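Local coordinates for protein purine nucleoside phosphorylase (Caulobacter vibrioides, PDB 1XFJ) that probably acts as a purine nucleoside phosphorylase with adenosine deaminase activity, cleaving inosine and methylthioadenosine with phosphate and converting adenosine to inosine, at residues H22-R27 against T160-P165; G34-L39 against S45-A50; V225-R230 against E234-N239. All coordinates share one frame; numbering follows the deposited sequence.

Interaction 1: H22-R27 against T160-P165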
loop_
_atom_site.group_PDB
_atom_site.type_symbol
_atom_site.label_atom_id
_atom_site.label_comp_id
_atom_site.label_asym_id
_atom_site.label_seq_id
_atom_site.Cartn_x
_atom_site.Cartn_y
_atom_site.Cartn_z
ATOM N N HIS A 22 6.478 7.053 9.335
ATOM C CA HIS A 22 5.669 6.169 8.503
ATOM C C HIS A 22 4.360 5.860 9.201
ATOM O O HIS A 22 4.232 6.044 10.410
ATOM C CB HIS A 22 6.389 4.843 8.294
ATOM C CG HIS A 22 6.286 3.925 9.471
ATOM N ND1 HIS A 22 5.485 2.802 9.472
ATOM C CD2 HIS A 22 6.838 3.995 10.705
ATOM C CE1 HIS A 22 5.549 2.221 10.657
ATOM N NE2 HIS A 22 6.361 2.925 11.424
ATOM N N ALA A 23 3.403 5.348 8.436
ATOM C CA ALA A 23 2.118 4.984 9.000
ATOM C C ALA A 23 1.206 4.316 7.995
ATOM O O ALA A 23 1.164 4.691 6.825
ATOM C CB ALA A 23 1.425 6.213 9.570
ATOM N N PHE A 24 0.500 3.297 8.470
ATOM C CA PHE A 24 -0.493 2.591 7.674
ATOM C C PHE A 24 -1.764 3.093 8.354
ATOM O O PHE A 24 -2.072 2.701 9.477
ATOM C CB PHE A 24 -0.353 1.076 7.849
ATOM C CG PHE A 24 0.921 0.515 7.280
ATOM C CD1 PHE A 24 1.085 0.381 5.903
ATOM C CD2 PHE A 24 1.965 0.136 8.119
ATOM C CE1 PHE A 24 2.277 -0.126 5.369
ATOM C CE2 PHE A 24 3.157 -0.370 7.599
ATOM C CZ PHE A 24 3.313 -0.502 6.220
ATOM N N PHE A 25 -2.484 3.987 7.687
ATOM C CA PHE A 25 -3.685 4.550 8.280
ATOM C C PHE A 25 -4.885 3.620 8.266
ATOM O O PHE A 25 -4.926 2.637 7.520
ATOM C CB PHE A 25 -4.017 5.877 7.592
ATOM C CG PHE A 25 -3.012 6.954 7.876
ATOM C CD1 PHE A 25 -3.076 7.676 9.063
ATOM C CD2 PHE A 25 -1.949 7.182 7.004
ATOM C CE1 PHE A 25 -2.091 8.609 9.386
ATOM C CE2 PHE A 25 -0.956 8.112 7.315
ATOM C CZ PHE A 25 -1.027 8.828 8.512
ATOM N N THR A 26 -5.851 3.932 9.125
ATOM C CA THR A 26 -7.074 3.154 9.226
ATOM C C THR A 26 -8.210 3.983 8.634
ATOM O O THR A 26 -7.977 5.037 8.032
ATOM C CB THR A 26 -7.417 2.807 10.698
ATOM O OG1 THR A 26 -7.857 3.986 11.383
ATOM C CG2 THR A 26 -6.194 2.238 11.412
ATOM N N ARG A 27 -9.437 3.507 8.806
ATOM C CA ARG A 27 -10.603 4.208 8.287
ATOM C C ARG A 27 -11.064 5.280 9.273
ATOM O O ARG A 27 -11.911 6.107 8.947
ATOM C CB ARG A 27 -11.746 3.217 8.048
ATOM C CG ARG A 27 -12.316 2.623 9.327
ATOM C CD ARG A 27 -13.447 1.661 9.022
ATOM N NE ARG A 27 -14.512 2.302 8.256
ATOM C CZ ARG A 27 -15.499 1.642 7.662
ATOM N NH1 ARG A 27 -15.555 0.319 7.749
ATOM N NH2 ARG A 27 -16.424 2.299 6.973
ATOM N N THR A 160 14.729 -1.791 4.076
ATOM C CA THR A 160 13.757 -2.428 4.957
ATOM C C THR A 160 12.416 -2.222 4.256
ATOM O O THR A 160 12.118 -1.121 3.781
ATOM C CB THR A 160 13.717 -1.769 6.358
ATOM O OG1 THR A 160 14.927 -2.068 7.064
ATOM C CG2 THR A 160 12.534 -2.289 7.170
ATOM N N GLY A 161 11.623 -3.285 4.171
ATOM C CA GLY A 161 10.330 -3.196 3.514
ATOM C C GLY A 161 9.243 -3.836 4.351
ATOM O O GLY A 161 9.390 -4.967 4.816
ATOM N N VAL A 162 8.145 -3.114 4.541
ATOM C CA VAL A 162 7.042 -3.615 5.346
ATOM C C VAL A 162 5.721 -3.597 4.597
ATOM O O VAL A 162 5.368 -2.601 3.962
ATOM C CB VAL A 162 6.877 -2.778 6.632
ATOM C CG1 VAL A 162 5.679 -3.275 7.432
ATOM C CG2 VAL A 162 8.148 -2.851 7.458
ATOM N N VAL A 163 4.996 -4.707 4.681
ATOM C CA VAL A 163 3.696 -4.828 4.034
ATOM C C VAL A 163 2.650 -4.410 5.062
ATOM O O VAL A 163 2.672 -4.876 6.197
ATOM C CB VAL A 163 3.439 -6.284 3.590
ATOM C CG1 VAL A 163 2.130 -6.375 2.818
ATOM C CG2 VAL A 163 4.600 -6.766 2.727
ATOM N N GLY A 164 1.730 -3.533 4.667
ATOM C CA GLY A 164 0.722 -3.071 5.602
ATOM C C GLY A 164 -0.574 -3.853 5.593
ATOM O O GLY A 164 -0.628 -4.979 5.088
ATOM N N PRO A 165 -1.644 -3.280 6.164
ATOM C CA PRO A 165 -2.943 -3.953 6.203
ATOM C C PRO A 165 -3.386 -4.258 4.778
ATOM O O PRO A 165 -3.212 -3.440 3.880
ATOM C CB PRO A 165 -3.851 -2.921 6.874
ATOM C CG PRO A 165 -2.901 -2.117 7.725
ATOM C CD PRO A 165 -1.718 -1.953 6.800
#
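Phe24 reaches out from 22-27 and lays its ring along 162-165, where it meets Val162, Gly164 and Pro165, with Gly164 CA over its face. At its root, CB sits 3.5 Å from Pro165 CD, and CG is almost as near the same methylene. The ring and the proline cross at a slant. Further out, CD1 and CE1 pass over the backbone of Gly164, with Phe24 CE1 only 3.3 Å from Gly164 CA. That carbon lies 3.6 Å from the ring centroid and 22° off the ring normal, a CH-pi contact displaced toward the rim on the CD1-CE1 side. The aromatic plane can come down directly on the main chain because Gly164 has no side chain in the way.

The contact joins two sheets of the alpha-beta-beta-alpha fold. Strand 20-25 belongs to a five-stranded mixed sheet and strand 160-163 to a six-stranded one; the ring lies buried between them, where Pro116 and Leu118 of strand 115-121 also touch it. CG of Phe24 lies anti to the carbonyl carbon (chi1 -67°), which directs the ring toward 160-165.

At the tip, CZ finds two different partners. Val162 O approaches the ring edge near its plane, 3.7 Å from Phe24 CZ, while the methyl CG1 of Val162 is 3.8 Å from Phe24 CZ and also brushes CE2. Leu14 of helix 12-15 packs against the same valine. The carbonyl of Gly164 accepts a hydrogen bond from Trp224 NE1, and the Pro165 ring leans on Phe236.

Interaction 2: G34-L39 against S45-A50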
loop_
_atom_site.group_PDB
_atom_site.type_symbol
_atom_site.label_atom_id
_atom_site.label_comp_id
_atom_site.label_asym_id
_atom_site.label_seq_id
_atom_site.Cartn_x
_atom_site.Cartn_y
_atom_site.Cartn_z
ATOM N N GLY A 34 -21.202 7.847 5.530
ATOM C CA GLY A 34 -21.689 6.623 4.921
ATOM C C GLY A 34 -20.660 5.522 4.770
ATOM O O GLY A 34 -19.920 5.207 5.704
ATOM N N ILE A 35 -20.620 4.925 3.584
ATOM C CA ILE A 35 -19.678 3.848 3.318
ATOM C C ILE A 35 -18.234 4.332 3.404
ATOM O O ILE A 35 -17.314 3.534 3.575
ATOM C CB ILE A 35 -19.910 3.230 1.919
ATOM C CG1 ILE A 35 -19.735 4.295 0.838
ATOM C CG2 ILE A 35 -21.305 2.628 1.845
ATOM C CD1 ILE A 35 -19.733 3.735 -0.573
ATOM N N TYR A 36 -18.040 5.643 3.296
ATOM C CA TYR A 36 -16.701 6.223 3.346
ATOM C C TYR A 36 -16.320 6.628 4.767
ATOM O O TYR A 36 -15.224 7.147 5.000
ATOM C CB TYR A 36 -16.641 7.462 2.447
ATOM C CG TYR A 36 -17.124 7.215 1.036
ATOM C CD1 TYR A 36 -16.390 6.425 0.157
ATOM C CD2 TYR A 36 -18.327 7.758 0.587
ATOM C CE1 TYR A 36 -16.842 6.177 -1.139
ATOM C CE2 TYR A 36 -18.790 7.521 -0.701
ATOM C CZ TYR A 36 -18.046 6.729 -1.559
ATOM O OH TYR A 36 -18.519 6.488 -2.829
ATOM N N ASP A 37 -17.225 6.362 5.705
ATOM C CA ASP A 37 -17.063 6.725 7.113
ATOM C C ASP A 37 -15.669 7.114 7.595
ATOM O O ASP A 37 -14.820 6.276 7.884
ATOM C CB ASP A 37 -17.656 5.632 8.011
ATOM C CG ASP A 37 -17.530 5.955 9.498
ATOM O OD1 ASP A 37 -17.482 7.150 9.864
ATOM O OD2 ASP A 37 -17.492 5.004 10.309
ATOM N N SER A 38 -15.413 8.436 7.615
ATOM C CA SER A 38 -14.250 9.097 8.193
ATOM C C SER A 38 -13.131 9.247 7.168
ATOM O O SER A 38 -13.112 10.141 6.318
ATOM C CB SER A 38 -13.750 8.328 9.416
ATOM O OG SER A 38 -13.360 9.212 10.452
ATOM N N LEU A 39 -12.012 8.482 7.359
ATOM C CA LEU A 39 -10.775 8.711 6.608
ATOM C C LEU A 39 -10.549 8.160 5.205
ATOM O O LEU A 39 -9.595 7.414 4.965
ATOM C CB LEU A 39 -9.591 8.325 7.494
ATOM C CG LEU A 39 -8.304 9.127 7.287
ATOM C CD1 LEU A 39 -8.541 10.590 7.641
ATOM C CD2 LEU A 39 -7.205 8.544 8.164
ATOM N N SER A 45 -12.709 8.237 -5.971
ATOM C CA SER A 45 -13.926 7.621 -5.447
ATOM C C SER A 45 -15.141 8.505 -5.700
ATOM O O SER A 45 -15.021 9.595 -6.260
ATOM C CB SER A 45 -13.787 7.364 -3.943
ATOM O OG SER A 45 -13.833 8.576 -3.210
ATOM N N GLN A 46 -16.309 8.033 -5.279
ATOM C CA GLN A 46 -17.550 8.774 -5.467
ATOM C C GLN A 46 -17.966 9.543 -4.214
ATOM O O GLN A 46 -19.104 9.995 -4.091
ATOM C CB GLN A 46 -18.653 7.811 -5.919
ATOM C CG GLN A 46 -18.453 7.325 -7.355
ATOM C CD GLN A 46 -19.344 6.153 -7.729
ATOM O OE1 GLN A 46 -19.096 5.015 -7.328
ATOM N NE2 GLN A 46 -20.389 6.428 -8.496
ATOM N N ASP A 47 -17.019 9.695 -3.293
ATOM C CA ASP A 47 -17.243 10.417 -2.040
ATOM C C ASP A 47 -17.216 11.914 -2.355
ATOM O O ASP A 47 -16.900 12.304 -3.480
ATOM C CB ASP A 47 -16.118 10.059 -1.059
ATOM C CG ASP A 47 -16.348 10.593 0.346
ATOM O OD1 ASP A 47 -17.431 11.142 0.628
ATOM O OD2 ASP A 47 -15.427 10.449 1.179
ATOM N N GLU A 48 -17.564 12.746 -1.373
ATOM C CA GLU A 48 -17.531 14.197 -1.552
ATOM C C GLU A 48 -16.065 14.600 -1.689
ATOM O O GLU A 48 -15.261 14.352 -0.787
ATOM C CB GLU A 48 -18.129 14.908 -0.334
ATOM C CG GLU A 48 -19.642 14.860 -0.230
ATOM C CD GLU A 48 -20.336 15.707 -1.280
ATOM O OE1 GLU A 48 -19.670 16.568 -1.902
ATOM O OE2 GLU A 48 -21.558 15.521 -1.473
ATOM N N PRO A 49 -15.698 15.236 -2.813
ATOM C CA PRO A 49 -14.316 15.666 -3.053
ATOM C C PRO A 49 -13.733 16.493 -1.913
ATOM O O PRO A 49 -12.580 16.306 -1.525
ATOM C CB PRO A 49 -14.424 16.470 -4.347
ATOM C CG PRO A 49 -15.571 15.819 -5.049
ATOM C CD PRO A 49 -16.567 15.641 -3.931
ATOM N N ALA A 50 -14.534 17.407 -1.376
ATOM C CA ALA A 50 -14.074 18.264 -0.290
ATOM C C ALA A 50 -13.710 17.460 0.951
ATOM O O ALA A 50 -12.738 17.775 1.636
ATOM C CB ALA A 50 -15.144 19.300 0.050
#
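The turn leading into the N-terminus of helix 49-62 folds back on the short 3-10 segment 35-36, and Asp47 settles on the ring of Tyr36. Glu48 occupies the N-cap position, so the contact lies immediately before the first turn of the helix. Asp47 CB stands 3.5 Å from the centroid of the Tyr36 ring, almost on its normal, in a CH-pi contact over the middle of the face. With CG anti to the backbone N (chi1 -172°), the carboxylate of Asp47 continues across the ring toward Tyr36 CB and lies stacked on it, the two planes 8° apart, with Asp47 OD2 3.5 Å from Tyr36 CB. On the opposite face, Ile35 CG1 rests over the centre, so the ring is sandwiched. At its far end, Tyr36 OH touches Gln46 CB at 3.4 Å and forms a hydrogen bond with Asp249 OD2, which also receives Gln46 N.

Several bonds fix the rotation of the Asp47 carboxylate. Ser32 OG and Asn40 ND2 both bond to OD2, while OD1 takes the amide of the next residue: Glu48 N reaches Asp47 OD1 at 2.6 Å, arriving from above the carboxylate plane, 48° out of it.

Interaction 3: V225-R230 against E234-N239. With ACT (acetate ion), chain B.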
loop_
_atom_site.group_PDB
_atom_site.type_symbol
_atom_site.label_atom_id
_atom_site.label_comp_id
_atom_site.label_asym_id
_atom_site.label_seq_id
_atom_site.Cartn_x
_atom_site.Cartn_y
_atom_site.Cartn_z
ATOM N N VAL A 225 2.407 -6.478 8.757
ATOM C CA VAL A 225 1.829 -6.055 10.031
ATOM C C VAL A 225 0.726 -6.995 10.514
ATOM O O VAL A 225 0.261 -6.889 11.648
ATOM C CB VAL A 225 1.277 -4.616 9.947
ATOM C CG1 VAL A 225 2.405 -3.657 9.601
ATOM C CG2 VAL A 225 0.165 -4.536 8.913
ATOM N N GLY A 226 0.306 -7.906 9.643
ATOM C CA GLY A 226 -0.707 -8.875 10.020
ATOM C C GLY A 226 -2.097 -8.362 10.351
ATOM O O GLY A 226 -2.730 -8.851 11.289
ATOM N N ARG A 227 -2.576 -7.379 9.597
ATOM C CA ARG A 227 -3.917 -6.842 9.809
ATOM C C ARG A 227 -4.713 -7.127 8.534
ATOM O O ARG A 227 -4.253 -6.829 7.430
ATOM C CB ARG A 227 -3.861 -5.333 10.094
ATOM C CG ARG A 227 -3.107 -4.967 11.377
ATOM C CD ARG A 227 -3.764 -5.587 12.608
ATOM N NE ARG A 227 -5.062 -4.981 12.900
ATOM C CZ ARG A 227 -5.228 -3.835 13.555
ATOM N NH1 ARG A 227 -4.177 -3.158 14.000
ATOM N NH2 ARG A 227 -6.450 -3.359 13.758
ATOM N N ASP A 228 -5.899 -7.715 8.696
ATOM C CA ASP A 228 -6.766 -8.101 7.577
ATOM C C ASP A 228 -7.854 -7.055 7.318
ATOM O O ASP A 228 -8.793 -6.922 8.098
ATOM C CB ASP A 228 -7.420 -9.449 7.901
ATOM C CG ASP A 228 -8.088 -10.093 6.700
ATOM O OD1 ASP A 228 -8.536 -9.371 5.790
ATOM O OD2 ASP A 228 -8.178 -11.338 6.683
ATOM N N THR A 229 -7.731 -6.334 6.209
ATOM C CA THR A 229 -8.694 -5.291 5.862
ATOM C C THR A 229 -10.132 -5.791 5.749
ATOM O O THR A 229 -11.065 -5.145 6.233
ATOM C CB THR A 229 -8.314 -4.621 4.530
ATOM O OG1 THR A 229 -8.109 -5.630 3.532
ATOM C CG2 THR A 229 -7.042 -3.803 4.692
ATOM N N ARG A 230 -10.311 -6.939 5.107
ATOM C CA ARG A 230 -11.644 -7.500 4.919
ATOM C C ARG A 230 -12.288 -7.952 6.221
ATOM O O ARG A 230 -13.490 -7.767 6.429
ATOM C CB ARG A 230 -11.576 -8.680 3.945
ATOM C CG ARG A 230 -12.923 -9.322 3.620
ATOM C CD ARG A 230 -13.269 -10.436 4.597
ATOM N NE ARG A 230 -14.523 -11.103 4.252
ATOM C CZ ARG A 230 -15.732 -10.629 4.539
ATOM N NH1 ARG A 230 -15.863 -9.477 5.185
ATOM N NH2 ARG A 230 -16.813 -11.306 4.176
ATOM N N GLU A 234 -14.007 -2.690 11.584
ATOM C CA GLU A 234 -13.880 -1.652 12.602
ATOM C C GLU A 234 -12.768 -0.675 12.234
ATOM O O GLU A 234 -12.872 0.530 12.483
ATOM C CB GLU A 234 -13.552 -2.294 13.955
ATOM C CG GLU A 234 -13.228 -1.304 15.076
ATOM C CD GLU A 234 -12.687 -1.983 16.327
ATOM O OE1 GLU A 234 -12.685 -3.233 16.379
ATOM O OE2 GLU A 234 -12.265 -1.268 17.265
ATOM N N TRP A 235 -11.713 -1.204 11.623
ATOM C CA TRP A 235 -10.553 -0.397 11.274
ATOM C C TRP A 235 -10.231 -0.181 9.802
ATOM O O TRP A 235 -9.531 0.772 9.469
ATOM C CB TRP A 235 -9.309 -0.992 11.938
ATOM C CG TRP A 235 -9.391 -1.056 13.420
ATOM C CD1 TRP A 235 -9.597 -2.166 14.189
ATOM C CD2 TRP A 235 -9.274 0.044 14.324
ATOM N NE1 TRP A 235 -9.613 -1.823 15.522
ATOM C CE2 TRP A 235 -9.418 -0.471 15.632
ATOM C CE3 TRP A 235 -9.061 1.418 14.156
ATOM C CZ2 TRP A 235 -9.356 0.341 16.766
ATOM C CZ3 TRP A 235 -8.999 2.226 15.287
ATOM C CH2 TRP A 235 -9.146 1.683 16.574
ATOM N N PHE A 236 -10.724 -1.041 8.918
ATOM C CA PHE A 236 -10.360 -0.897 7.509
ATOM C C PHE A 236 -11.467 -0.971 6.470
ATOM O O PHE A 236 -12.474 -1.653 6.662
ATOM C CB PHE A 236 -9.313 -1.959 7.156
ATOM C CG PHE A 236 -8.153 -2.006 8.110
ATOM C CD1 PHE A 236 -7.251 -0.946 8.187
ATOM C CD2 PHE A 236 -7.978 -3.097 8.955
ATOM C CE1 PHE A 236 -6.191 -0.972 9.096
ATOM C CE2 PHE A 236 -6.922 -3.135 9.869
ATOM C CZ PHE A 236 -6.029 -2.069 9.939
ATOM N N PHE A 237 -11.261 -0.248 5.369
ATOM C CA PHE A 237 -12.181 -0.268 4.238
ATOM C C PHE A 237 -11.781 -1.557 3.519
ATOM O O PHE A 237 -10.648 -2.020 3.675
ATOM C CB PHE A 237 -11.926 0.905 3.287
ATOM C CG PHE A 237 -12.241 2.255 3.864
ATOM C CD1 PHE A 237 -13.519 2.553 4.321
ATOM C CD2 PHE A 237 -11.262 3.241 3.920
ATOM C CE1 PHE A 237 -13.818 3.820 4.825
ATOM C CE2 PHE A 237 -11.549 4.507 4.420
ATOM C CZ PHE A 237 -12.831 4.796 4.874
ATOM N N SER A 238 -12.684 -2.125 2.732
ATOM C CA SER A 238 -12.385 -3.362 2.010
ATOM C C SER A 238 -13.197 -3.500 0.728
ATOM O O SER A 238 -14.429 -3.536 0.765
ATOM C CB SER A 238 -12.654 -4.572 2.907
ATOM O OG SER A 238 -12.525 -5.782 2.177
ATOM N N ASN A 239 -12.503 -3.577 -0.404
ATOM C CA ASN A 239 -13.161 -3.730 -1.696
ATOM C C ASN A 239 -13.955 -5.037 -1.736
ATOM O O ASN A 239 -15.073 -5.086 -2.262
ATOM C CB ASN A 239 -12.112 -3.707 -2.817
ATOM C CG ASN A 239 -12.684 -4.104 -4.170
ATOM O OD1 ASN A 239 -13.665 -3.530 -4.643
ATOM N ND2 ASN A 239 -12.063 -5.090 -4.801
HETATM C C ACT B . -4.943 0.001 15.462
HETATM O O ACT B . -5.778 -0.892 15.747
HETATM O OXT ACT B . -3.670 -0.077 15.426
HETATM C CH3 ACT B . -5.515 1.359 15.111
#
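An acetate ion, probably from the crystallisation liquor, occupies a small pocket between Arg227 and Trp235 in the loop between strand 221-224 and helix 239-244. Bends at chi2 (-61°) and again at chi3 bring the Arg227 guanidinium to the acetate and the indole. Arg227 NH2 donates to acetate O at 3.2 Å, and NH1 adds weak bonds to both acetate oxygens. The anion lies over one face of the Trp235 indole, its O above the middle of the ring system and its CH3 3.6 Å from Trp235 CZ3. Guanidinium and indole stand nearly perpendicular, 86° apart; Arg227 NH2 comes within 3.4 Å of Trp235 CD1, which lies in the guanidinium plane. A salt bridge from NE to Glu232 further anchors the group.

The rim of the Phe236 ring leans over one guanidinium face, the planes 66° apart, and its CE2 is 3.8 Å from Arg227 CB. The same side chain runs back past Thr229, where Phe236 CB meets Thr229 CA at 3.6 Å. Phe237 O, 3.6 Å from Thr229 CB, is buried with no polar partner. Ser238 OG caps helix 239-244 through Arg241 N; it also bonds to Asp113 OD1, as does Thr229 OG1.

Arg241 of that helix ties to the carbonyls of Thr229, Arg230 and Phe236, while Phe236 packs on Leu253 of strand 253-259 and Val9 of strand 8-9.

Interactions 1 and 3 are close neighbours, their centres about 11 Å apart, and main-chain bonds join both pairs of segments: Arg27 N lies 2.8 Å from Trp235 O, and Val163 O 3.0 Å from Val225 N. The backbone that supplies the indole over the acetate is tied to the loop that follows strand 20-25, at Arg27. Interaction 2 is more peripheral, about 21 Å from interaction 1 between centres and nested within its chain loop, yet Arg27 O reaches Leu39 N at 2.9 Å. Interactions 2 and 3, about 17 Å apart between centres, meet through Phe237, whose CZ lies 3.4 Å from Tyr36 O. Arg27 thus links all three contacts.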